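Local coordinates for protein beta-phenylalanine aminotransferase (Variovorax paradoxus, PDB 4AO9) that transfers the amino group of beta-phenylalanine, probably to a 2-keto acid acceptor, with pyridoxal-5'-phosphate as its cofactor, at residues E138-I143 with T283-Y288; R131-I136 with L146-S151; Q402-H407 with A437-F442; L377-F382 with S416-V421. All coordinates share one frame; numbering follows the deposited sequence.

Overall arrangement
All four contacts are mainly buried, and they form two pairs on opposite sides of the chain's centre. Contacts 1 and 2 share helix 129-139, which with the turn after it packs by apolar side chains on strands 282-286 and 145-149 of the seven-stranded sheet; their centres are 8 Å apart, and both second segments run on to the PLP site. Contacts 3 and 4 belong to the C-terminal part and touch where L404 meets A380 and F442 meets F382. Contact 4 is backbone pairing with a side-chain amide and a water, whereas contact 3, farthest from the centre and with H407 and S441 partly exposed, joins two helices by histidine hydrogen bonds and apolar packing round F442.

Contact 1 of 4, residues E138-I143 with T283-Y288; sequences ERFPQI and TTLGKY. With PLP (pyridoxal-5'-phosphate), chain C.
I143 and L285 meet methyl to methyl, tip to tip, with I143 CD1 3.7 Å from L285 CD1. I143 has CG1 beside its backbone N and anti to its carbonyl carbon, chi1 -61°, which sends the extended CG1-CD1 arm toward the strand; the same arm crosses the T283 side chain at about a right angle, I143 CG1 lying 4.1 Å from T283 CB. L285 serves two partners. Its CD1 takes the isoleucine tip, and its CD2 lies over a face of the F140 ring. The rim of that ring points toward Y288, whose OH stands near the ring plane, 4.0 Å from F140 CZ; this hydroxyl has its polar partner in S265. The type I beta turn that follows helix 129-139, closed by I143 N to F140 O at 2.8 Å, packs on strand 282-286 of the seven-stranded sheet. In the fold of the class-III aminotransferases this strand leads to the cofactor lysine: K287 NZ is covalently joined to PLP C4A (1.5 Å), consistent with the lysine-cofactor linkage of this family. At the other end of the strand Q142 CG, set between its backbone N and carbonyl carbon (chi1 68°), packs 3.6 Å from T283 OG1, and the bend at chi2 then turns the amide. The polar link here runs through two waters. T283 OG1 gives its proton to one, which in turn donates to Q142 O, and accepts from the second, which is held by Q142 NE2. S280 also binds this hydroxyl, while Q142 OE1 is taken by N274.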
# COMPACT_ATOMS: atom_id res chain seq x y z
N GLU A 138 -9.31 11.74 17.78
CA GLU A 138 -9.16 12.58 18.98
C GLU A 138 -7.92 13.45 18.90
O GLU A 138 -7.94 14.60 19.35
CB GLU A 138 -9.14 11.72 20.24
CG GLU A 138 -10.49 11.15 20.59
CD GLU A 138 -10.45 10.13 21.73
OE1 GLU A 138 -9.35 9.67 22.13
OE2 GLU A 138 -11.54 9.77 22.20
N ARG A 139 -6.84 12.92 18.33
CA ARG A 139 -5.59 13.64 18.21
C ARG A 139 -5.65 14.72 17.14
O ARG A 139 -5.02 15.77 17.27
CB ARG A 139 -4.45 12.66 17.91
CG ARG A 139 -3.07 13.28 17.92
CD ARG A 139 -2.02 12.19 17.93
NE ARG A 139 -0.65 12.70 17.89
CZ ARG A 139 0.36 12.14 18.54
NH1 ARG A 139 0.15 11.07 19.31
NH2 ARG A 139 1.58 12.65 18.42
N PHE A 140 -6.40 14.45 16.07
CA PHE A 140 -6.52 15.36 14.94
C PHE A 140 -8.01 15.60 14.69
O PHE A 140 -8.62 14.97 13.83
CB PHE A 140 -5.84 14.76 13.70
CG PHE A 140 -4.41 14.32 13.93
CD1 PHE A 140 -3.38 15.25 14.03
CD2 PHE A 140 -4.09 12.97 14.03
CE1 PHE A 140 -2.06 14.85 14.23
CE2 PHE A 140 -2.77 12.56 14.22
CZ PHE A 140 -1.76 13.50 14.33
N PRO A 141 -8.62 16.52 15.46
CA PRO A 141 -10.08 16.65 15.45
C PRO A 141 -10.71 17.11 14.13
O PRO A 141 -11.93 17.01 13.96
CB PRO A 141 -10.35 17.65 16.58
CG PRO A 141 -9.16 17.57 17.45
CD PRO A 141 -8.01 17.34 16.52
N GLN A 142 -9.89 17.61 13.20
CA GLN A 142 -10.35 17.88 11.84
C GLN A 142 -10.68 16.59 11.08
O GLN A 142 -11.24 16.63 9.98
CB GLN A 142 -9.31 18.70 11.05
CG GLN A 142 -8.01 17.96 10.74
CD GLN A 142 -6.95 18.11 11.81
OE1 GLN A 142 -7.21 17.97 13.01
NE2 GLN A 142 -5.72 18.40 11.37
N ILE A 143 -10.33 15.46 11.69
CA ILE A 143 -10.70 14.15 11.15
C ILE A 143 -11.89 13.63 11.95
O ILE A 143 -11.74 13.19 13.10
CB ILE A 143 -9.51 13.17 11.19
CG1 ILE A 143 -8.35 13.72 10.34
CG2 ILE A 143 -9.94 11.78 10.74
CD1 ILE A 143 -7.07 12.90 10.44
N THR A 283 -7.77 15.23 5.44
CA THR A 283 -6.38 15.16 5.84
C THR A 283 -5.91 13.74 5.58
O THR A 283 -6.62 12.78 5.86
CB THR A 283 -6.24 15.45 7.34
OG1 THR A 283 -6.69 16.79 7.59
CG2 THR A 283 -4.79 15.31 7.80
N THR A 284 -4.69 13.62 5.05
CA THR A 284 -4.07 12.30 4.92
C THR A 284 -2.92 12.15 5.90
O THR A 284 -2.25 13.13 6.27
CB THR A 284 -3.63 12.02 3.48
OG1 THR A 284 -2.72 13.05 3.06
CG2 THR A 284 -4.85 11.99 2.55
N LEU A 285 -2.74 10.91 6.36
CA LEU A 285 -1.74 10.55 7.36
C LEU A 285 -1.00 9.30 6.92
O LEU A 285 -1.49 8.53 6.08
CB LEU A 285 -2.43 10.25 8.69
CG LEU A 285 -3.23 11.37 9.35
CD1 LEU A 285 -4.02 10.79 10.52
CD2 LEU A 285 -2.31 12.49 9.82
N GLY A 286 0.18 9.09 7.49
CA GLY A 286 0.96 7.91 7.17
C GLY A 286 2.21 7.83 8.02
O GLY A 286 2.27 8.37 9.14
N LYS A 287 3.20 7.15 7.46
CA LYS A 287 4.52 6.96 8.09
C LYS A 287 4.38 6.49 9.58
O LYS A 287 3.90 5.38 9.82
CB LYS A 287 5.43 8.16 7.79
CG LYS A 287 5.82 8.04 6.29
CD LYS A 287 7.01 8.91 5.92
CE LYS A 287 7.42 8.82 4.44
NZ LYS A 287 6.83 9.95 3.68
N TYR A 288 4.76 7.31 10.55
CA TYR A 288 4.88 6.83 11.94
C TYR A 288 3.57 6.44 12.64
O TYR A 288 3.59 5.78 13.68
CB TYR A 288 5.57 7.90 12.79
CG TYR A 288 4.63 9.06 13.08
CD1 TYR A 288 4.43 10.06 12.13
CD2 TYR A 288 3.90 9.12 14.28
CE1 TYR A 288 3.54 11.09 12.36
CE2 TYR A 288 3.01 10.17 14.52
CZ TYR A 288 2.85 11.15 13.56
OH TYR A 288 1.96 12.17 13.79
N1 PLP C . 3.01 12.26 1.26
C2 PLP C . 4.04 12.72 1.97
C2A PLP C . 4.03 14.21 2.33
C3 PLP C . 5.06 11.86 2.37
O3 PLP C . 6.00 12.32 3.04
C4 PLP C . 5.05 10.50 2.04
C4A PLP C . 6.13 9.50 2.48
C5 PLP C . 3.95 10.07 1.26
C6 PLP C . 2.96 10.98 0.89
C5A PLP C . 3.81 8.61 0.80
O4P PLP C . 3.64 7.67 1.78
P PLP C . 4.04 6.15 1.42
O1P PLP C . 5.59 6.13 1.16
O2P PLP C . 3.27 5.72 0.11
O3P PLP C . 3.58 5.34 2.58
O HOH W 1 -9.46 17.28 7.63
O HOH W 2 -4.97 18.79 8.54

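Contact 2 of 4, residues R131-I136 with L146-S151; sequences RLARLI and LRFTNS. With PLP (pyridoxal-5'-phosphate), chain C.
Helix 131-136 runs across strand 146-149 at 120° between their N-to-C directions, the two short axes approaching to 9.4 Å, and the backbones come closest where A133 CA lies 6.9 Å from L146 CA. Strand 145-149 is an outermost strand, within this chain, of the seven-stranded mixed sheet of this class-III aminotransferase, and helix 129-139 packs against it. F148 and L146, two apart on the strand, both point at the helix. The F148 ring drives its rim into the helix: I136 CD1 stands in the ring plane 3.8 Å from F148 CE1, and A133 N is also in that plane, 3.7 Å from F148 CZ. L132 CG touches the same end of the ring at a slant. Over the centre of one ring face sits CD1 of L146, so the leucine and phenylalanine of the strand pack on each other as well as on the helix. L146 reaches this place with CG between its backbone N and carbonyl carbon, chi1 61°; its CD1 also meets A133 CB, and CD2 branches off to I136 CG2 at 3.6 Å, the two side chains crossing at about a right angle. M55 of the second subunit packs on A133 and F148. At the strand's end T149 OG1 donates to S151 O at 2.8 Å, and S151 caps helix 152-167 with its hydroxyl on E154 N, its CB 3.5 Å from O2P of PLP. No hydrogen bond joins helix and strand, so their fit is apolar; polar bonds of the strand go to other partners, such as S60 and N59 of the second subunit.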
# COMPACT_ATOMS: atom_id res chain seq x y z
N ARG A 131 -10.05 1.20 18.07
CA ARG A 131 -9.24 1.89 19.09
C ARG A 131 -8.29 2.89 18.43
O ARG A 131 -8.15 4.03 18.88
CB ARG A 131 -8.39 0.88 19.88
CG ARG A 131 -9.16 -0.26 20.53
CD ARG A 131 -8.23 -1.05 21.44
NE ARG A 131 -7.86 -0.28 22.63
CZ ARG A 131 -6.93 -0.65 23.51
NH1 ARG A 131 -6.26 -1.78 23.34
NH2 ARG A 131 -6.68 0.12 24.56
N LEU A 132 -7.65 2.46 17.35
CA LEU A 132 -6.71 3.33 16.67
C LEU A 132 -7.45 4.44 15.93
O LEU A 132 -7.01 5.59 15.95
CB LEU A 132 -5.79 2.54 15.73
CG LEU A 132 -4.75 3.35 14.96
CD1 LEU A 132 -3.84 4.19 15.91
CD2 LEU A 132 -3.90 2.47 14.03
N ALA A 133 -8.57 4.11 15.28
CA ALA A 133 -9.36 5.14 14.61
C ALA A 133 -9.81 6.23 15.57
O ALA A 133 -9.66 7.42 15.26
CB ALA A 133 -10.56 4.53 13.89
N ARG A 134 -10.33 5.82 16.73
CA ARG A 134 -10.75 6.79 17.75
C ARG A 134 -9.59 7.66 18.22
O ARG A 134 -9.72 8.88 18.34
CB ARG A 134 -11.41 6.06 18.92
CG ARG A 134 -11.67 6.96 20.12
CD ARG A 134 -12.49 6.25 21.18
NE ARG A 134 -12.82 7.19 22.25
CZ ARG A 134 -13.71 6.98 23.21
NH1 ARG A 134 -14.40 5.84 23.25
NH2 ARG A 134 -13.92 7.91 24.13
N LEU A 135 -8.45 7.03 18.49
CA LEU A 135 -7.26 7.75 18.94
C LEU A 135 -6.86 8.82 17.93
O LEU A 135 -6.57 9.96 18.29
CB LEU A 135 -6.10 6.78 19.17
CG LEU A 135 -4.89 7.38 19.89
CD1 LEU A 135 -5.20 7.70 21.35
CD2 LEU A 135 -3.74 6.40 19.84
N ILE A 136 -6.87 8.46 16.65
CA ILE A 136 -6.46 9.40 15.62
C ILE A 136 -7.44 10.57 15.49
O ILE A 136 -7.01 11.72 15.39
CB ILE A 136 -6.24 8.69 14.26
CG1 ILE A 136 -5.03 7.76 14.35
CG2 ILE A 136 -6.08 9.71 13.15
CD1 ILE A 136 -4.95 6.75 13.18
N LEU A 146 -12.45 8.39 9.53
CA LEU A 146 -11.33 8.03 8.66
C LEU A 146 -11.49 6.61 8.15
O LEU A 146 -12.35 5.86 8.63
CB LEU A 146 -9.99 8.15 9.40
CG LEU A 146 -9.76 7.28 10.65
CD1 LEU A 146 -9.42 5.83 10.32
CD2 LEU A 146 -8.64 7.87 11.51
N ARG A 147 -10.67 6.26 7.16
CA ARG A 147 -10.43 4.87 6.78
C ARG A 147 -8.93 4.65 6.69
O ARG A 147 -8.18 5.57 6.38
CB ARG A 147 -11.11 4.54 5.45
CG ARG A 147 -12.64 4.54 5.54
CD ARG A 147 -13.26 4.36 4.19
NE ARG A 147 -13.17 2.99 3.68
CZ ARG A 147 -14.09 2.04 3.81
NH1 ARG A 147 -15.22 2.24 4.50
NH2 ARG A 147 -13.88 0.86 3.23
N PHE A 148 -8.50 3.42 6.95
CA PHE A 148 -7.09 3.05 6.86
C PHE A 148 -6.74 2.52 5.48
O PHE A 148 -7.57 1.91 4.79
CB PHE A 148 -6.76 1.96 7.89
CG PHE A 148 -6.94 2.40 9.30
CD1 PHE A 148 -6.12 3.38 9.85
CD2 PHE A 148 -7.91 1.81 10.10
CE1 PHE A 148 -6.28 3.78 11.18
CE2 PHE A 148 -8.08 2.21 11.43
CZ PHE A 148 -7.27 3.19 11.97
N THR A 149 -5.49 2.77 5.10
CA THR A 149 -4.93 2.27 3.86
C THR A 149 -3.59 1.60 4.18
O THR A 149 -3.16 1.56 5.34
CB THR A 149 -4.71 3.41 2.84
OG1 THR A 149 -3.78 4.35 3.39
CG2 THR A 149 -6.01 4.13 2.53
N ASN A 150 -2.91 1.13 3.14
CA ASN A 150 -1.63 0.45 3.33
C ASN A 150 -0.40 1.30 3.10
O ASN A 150 0.73 0.83 3.23
CB ASN A 150 -1.59 -0.78 2.43
CG ASN A 150 -2.78 -1.67 2.67
OD1 ASN A 150 -2.87 -2.28 3.73
ND2 ASN A 150 -3.74 -1.65 1.75
N SER A 151 -0.62 2.57 2.76
CA SER A 151 0.47 3.50 2.47
C SER A 151 -0.10 4.92 2.40
O SER A 151 -1.31 5.12 2.24
CB SER A 151 1.13 3.17 1.12
OG SER A 151 0.20 3.37 0.06
N1 PLP C . 3.01 12.26 1.26
C2 PLP C . 4.04 12.72 1.97
C2A PLP C . 4.03 14.21 2.33
C3 PLP C . 5.06 11.86 2.37
O3 PLP C . 6.00 12.32 3.04
C4 PLP C . 5.05 10.50 2.04
C4A PLP C . 6.13 9.50 2.48
C5 PLP C . 3.95 10.07 1.26
C6 PLP C . 2.96 10.98 0.89
C5A PLP C . 3.81 8.61 0.80
O4P PLP C . 3.64 7.67 1.78
P PLP C . 4.04 6.15 1.42
O1P PLP C . 5.59 6.13 1.16
O2P PLP C . 3.27 5.72 0.11
O3P PLP C . 3.58 5.34 2.58

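Contact 3 of 4, residues Q402-H407 with A437-F442; sequences QLLFFH and AAIGSF
A438 O is gripped twice: F442 N bonds to it along its own helix, and H407 NE2 donates to it from the other helix at 2.9 Å. The two helices, 398-410 and 429-445, follow strands of the small antiparallel sheet in the C-terminal part of this aminotransferase and cross at 126° between their directions, with short axes 10.5 Å apart. H407 extends to its partner with CG anti to the backbone N, chi1 173°. Its NE2 is also hydrogen-bonded to S441 OG, 3.0 Å away and in the ring plane, whereas A438 O lies somewhat out of that plane. The imidazole is further pinned by F442: F442 CA stands over one of its faces, and H407 CD2 comes to 3.5 Å from F442 CB. A leucine in place of H407 would probably leave S441 OG without its mate on this helix and A438 O with only its backbone donor from these segments, and so weaken the tie between the helices. Beside the polar link the packing is apolar. The F442 ring reaches in toward the backbone of L403 and L404, F442 CE1 lying 3.6 Å from L404 N; H446 stacks with this ring. I439 CD1 comes to 3.7 Å from L404 CD1, and this same leucine methyl makes a CH-pi contact 4.0 Å from the centroid of the F442 ring, 14° off its normal.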
# COMPACT_ATOMS: atom_id res chain seq x y z
N GLN A 402 26.43 15.16 -1.87
CA GLN A 402 27.13 13.87 -1.80
C GLN A 402 28.33 13.95 -0.86
O GLN A 402 28.53 13.08 -0.01
CB GLN A 402 27.56 13.39 -3.18
CG GLN A 402 26.42 13.11 -4.14
CD GLN A 402 26.93 12.54 -5.45
OE1 GLN A 402 27.37 11.39 -5.51
NE2 GLN A 402 26.87 13.34 -6.50
N LEU A 403 29.13 15.01 -1.01
CA LEU A 403 30.28 15.19 -0.13
C LEU A 403 29.87 15.24 1.34
O LEU A 403 30.51 14.61 2.19
CB LEU A 403 31.11 16.43 -0.53
CG LEU A 403 31.85 16.32 -1.88
CD1 LEU A 403 32.47 17.66 -2.30
CD2 LEU A 403 32.93 15.25 -1.87
N LEU A 404 28.78 15.95 1.64
CA LEU A 404 28.22 15.99 3.00
C LEU A 404 27.83 14.60 3.50
O LEU A 404 28.19 14.21 4.62
CB LEU A 404 27.00 16.92 3.06
CG LEU A 404 26.31 17.00 4.43
CD1 LEU A 404 27.24 17.51 5.54
CD2 LEU A 404 25.09 17.89 4.32
N PHE A 405 27.09 13.87 2.67
CA PHE A 405 26.65 12.52 3.00
C PHE A 405 27.81 11.60 3.37
O PHE A 405 27.78 10.94 4.41
CB PHE A 405 25.84 11.92 1.84
CG PHE A 405 25.47 10.48 2.04
CD1 PHE A 405 24.39 10.13 2.86
CD2 PHE A 405 26.23 9.47 1.45
CE1 PHE A 405 24.06 8.79 3.07
CE2 PHE A 405 25.90 8.12 1.65
CZ PHE A 405 24.82 7.79 2.47
N PHE A 406 28.85 11.58 2.53
CA PHE A 406 30.01 10.72 2.78
C PHE A 406 30.82 11.18 3.99
O PHE A 406 31.29 10.35 4.77
CB PHE A 406 30.90 10.61 1.54
CG PHE A 406 30.26 9.86 0.41
CD1 PHE A 406 29.97 8.50 0.54
CD2 PHE A 406 29.95 10.49 -0.79
CE1 PHE A 406 29.37 7.80 -0.50
CE2 PHE A 406 29.34 9.80 -1.83
CZ PHE A 406 29.05 8.45 -1.69
N HIS A 407 30.93 12.49 4.17
CA HIS A 407 31.56 13.04 5.36
C HIS A 407 30.84 12.58 6.62
O HIS A 407 31.48 12.17 7.58
CB HIS A 407 31.60 14.58 5.31
CG HIS A 407 32.09 15.19 6.59
ND1 HIS A 407 33.42 15.23 6.93
CD2 HIS A 407 31.41 15.76 7.62
CE1 HIS A 407 33.55 15.80 8.12
NE2 HIS A 407 32.35 16.13 8.55
N ALA A 437 28.77 19.04 15.53
CA ALA A 437 30.23 18.96 15.40
C ALA A 437 30.65 18.45 14.02
O ALA A 437 31.65 18.92 13.47
CB ALA A 437 30.82 18.09 16.51
N ALA A 438 29.87 17.53 13.44
CA ALA A 438 30.18 16.98 12.12
C ALA A 438 29.95 17.98 10.99
O ALA A 438 30.67 17.98 9.99
CB ALA A 438 29.41 15.68 11.89
N ILE A 439 28.95 18.84 11.15
CA ILE A 439 28.75 19.93 10.20
C ILE A 439 29.90 20.93 10.33
O ILE A 439 30.40 21.45 9.33
CB ILE A 439 27.36 20.61 10.37
CG1 ILE A 439 26.23 19.58 10.17
CG2 ILE A 439 27.18 21.82 9.43
CD1 ILE A 439 26.25 18.85 8.81
N GLY A 440 30.32 21.18 11.57
CA GLY A 440 31.49 22.03 11.84
C GLY A 440 32.74 21.51 11.17
O GLY A 440 33.46 22.26 10.50
N SER A 441 32.99 20.21 11.31
CA SER A 441 34.16 19.60 10.68
C SER A 441 34.02 19.53 9.16
O SER A 441 35.01 19.63 8.44
CB SER A 441 34.49 18.22 11.27
OG SER A 441 33.45 17.29 11.03
N PHE A 442 32.79 19.38 8.67
CA PHE A 442 32.54 19.44 7.23
C PHE A 442 32.97 20.79 6.65
O PHE A 442 33.72 20.84 5.67
CB PHE A 442 31.07 19.16 6.90
CG PHE A 442 30.77 19.22 5.43
CD1 PHE A 442 31.23 18.22 4.57
CD2 PHE A 442 30.02 20.27 4.91
CE1 PHE A 442 30.96 18.28 3.21
CE2 PHE A 442 29.74 20.34 3.55
CZ PHE A 442 30.21 19.34 2.70

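Contact 4 of 4, residues L377-F382 with S416-V421; sequences LMNAHF and SPRGFV
M378 and V421 form the tight end of the contact, an antiparallel hydrogen-bonded pair in which M378 N gives to V421 O at 3.0 Å and V421 N to M378 O at 2.7 Å, both nearly straight. On the same face of the sheet M378 CG lies 3.7 Å from V421 CB, and L354 and L358 cover the methionine. Next comes the non-hydrogen-bonded pair N379-F420, then A380 N bonding to G419 O at 2.9 Å. F420 CG is anti to the backbone N (chi1 -174°), which lays the ring edge by M378 O, 3.4 Å from F420 CD1. Thus strand 377-381 pairs with 420-422 at one border of the three-stranded antiparallel sheet, 370-374 lying beyond it. The chain enters strand 420-422 from a type I turn, S416 to G419; at G419, phi 87°, a side chain would collide with A380 O and N379 ND2. Against this close pairing stands a water-bearing side, where the R418 side chain is partly exposed, about 6 Å from the bound PLP. N379 ND2 bonds to A380 O at 3.0 Å, while OD1 turns to the F420 side chain, amide and ring planes 11° apart. A water over a face of that ring probably links N379 OD1 to R418 NE. Replacing N379 with an alanine would remove the amide that bonds A380 O, and would probably leave that water without this acceptor and R418 less well tied. R401 also bonds A380 O.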
# COMPACT_ATOMS: atom_id res chain seq x y z
N LEU A 377 12.16 18.06 11.90
CA LEU A 377 12.49 17.78 10.49
C LEU A 377 13.21 18.96 9.87
O LEU A 377 12.74 20.09 9.93
CB LEU A 377 11.22 17.50 9.69
CG LEU A 377 10.28 16.41 10.22
CD1 LEU A 377 9.04 16.32 9.33
CD2 LEU A 377 11.01 15.08 10.32
N MET A 378 14.37 18.70 9.27
CA MET A 378 15.10 19.77 8.58
C MET A 378 15.88 19.22 7.40
O MET A 378 16.02 18.01 7.26
CB MET A 378 16.03 20.53 9.55
CG MET A 378 17.07 19.64 10.19
SD MET A 378 17.80 20.33 11.70
CE MET A 378 16.53 19.91 12.89
N ASN A 379 16.40 20.10 6.55
CA ASN A 379 17.12 19.68 5.36
C ASN A 379 18.26 20.64 5.05
O ASN A 379 18.04 21.86 5.02
CB ASN A 379 16.15 19.61 4.17
CG ASN A 379 16.52 18.56 3.12
OD1 ASN A 379 15.73 17.65 2.85
ND2 ASN A 379 17.70 18.68 2.51
N ALA A 380 19.45 20.09 4.81
CA ALA A 380 20.62 20.87 4.39
C ALA A 380 20.43 21.33 2.95
O ALA A 380 19.98 20.56 2.10
CB ALA A 380 21.88 20.02 4.51
N HIS A 381 20.77 22.59 2.68
CA HIS A 381 20.77 23.11 1.31
C HIS A 381 22.00 23.98 1.11
O HIS A 381 22.32 24.80 1.96
CB HIS A 381 19.52 23.95 1.02
CG HIS A 381 18.24 23.19 1.14
ND1 HIS A 381 17.88 22.18 0.27
CD2 HIS A 381 17.22 23.30 2.03
CE1 HIS A 381 16.70 21.70 0.62
NE2 HIS A 381 16.28 22.36 1.68
N PHE A 382 22.67 23.80 -0.02
CA PHE A 382 23.82 24.63 -0.38
C PHE A 382 23.39 25.83 -1.23
O PHE A 382 23.69 25.93 -2.41
CB PHE A 382 24.91 23.80 -1.04
CG PHE A 382 25.50 22.79 -0.11
CD1 PHE A 382 26.50 23.16 0.80
CD2 PHE A 382 25.04 21.48 -0.10
CE1 PHE A 382 27.04 22.23 1.68
CE2 PHE A 382 25.57 20.54 0.77
CZ PHE A 382 26.57 20.91 1.66
N SER A 416 20.50 10.98 5.10
CA SER A 416 19.99 10.77 3.75
C SER A 416 20.86 11.48 2.71
O SER A 416 21.38 12.58 2.96
CB SER A 416 18.56 11.28 3.65
OG SER A 416 18.52 12.64 3.97
N PRO A 417 21.00 10.87 1.52
CA PRO A 417 21.72 11.54 0.44
C PRO A 417 21.19 12.95 0.16
O PRO A 417 21.99 13.85 -0.15
CB PRO A 417 21.47 10.63 -0.76
CG PRO A 417 21.39 9.27 -0.15
CD PRO A 417 20.66 9.48 1.16
N ARG A 418 19.88 13.15 0.28
CA ARG A 418 19.29 14.45 -0.05
C ARG A 418 19.47 15.52 1.03
O ARG A 418 19.06 16.65 0.83
CB ARG A 418 17.82 14.32 -0.48
CG ARG A 418 16.81 14.08 0.63
CD ARG A 418 15.44 13.68 0.03
NE ARG A 418 14.38 13.71 1.04
CZ ARG A 418 13.24 13.03 0.96
NH1 ARG A 418 12.99 12.24 -0.09
NH2 ARG A 418 12.34 13.13 1.93
N GLY A 419 20.09 15.17 2.16
CA GLY A 419 20.36 16.13 3.23
C GLY A 419 19.23 16.29 4.23
O GLY A 419 19.25 17.19 5.06
N PHE A 420 18.23 15.42 4.13
CA PHE A 420 17.07 15.38 5.04
C PHE A 420 17.48 14.81 6.39
O PHE A 420 18.02 13.70 6.46
CB PHE A 420 15.99 14.51 4.38
CG PHE A 420 14.66 14.46 5.09
CD1 PHE A 420 14.17 15.52 5.86
CD2 PHE A 420 13.85 13.33 4.92
CE1 PHE A 420 12.89 15.44 6.46
CE2 PHE A 420 12.57 13.26 5.50
CZ PHE A 420 12.09 14.31 6.27
N VAL A 421 17.26 15.58 7.46
CA VAL A 421 17.60 15.22 8.82
C VAL A 421 16.32 15.04 9.62
O VAL A 421 15.44 15.90 9.60
CB VAL A 421 18.46 16.32 9.48
CG1 VAL A 421 18.66 16.06 10.98
CG2 VAL A 421 19.79 16.43 8.77
O HOH W 3 13.54 16.10 2.58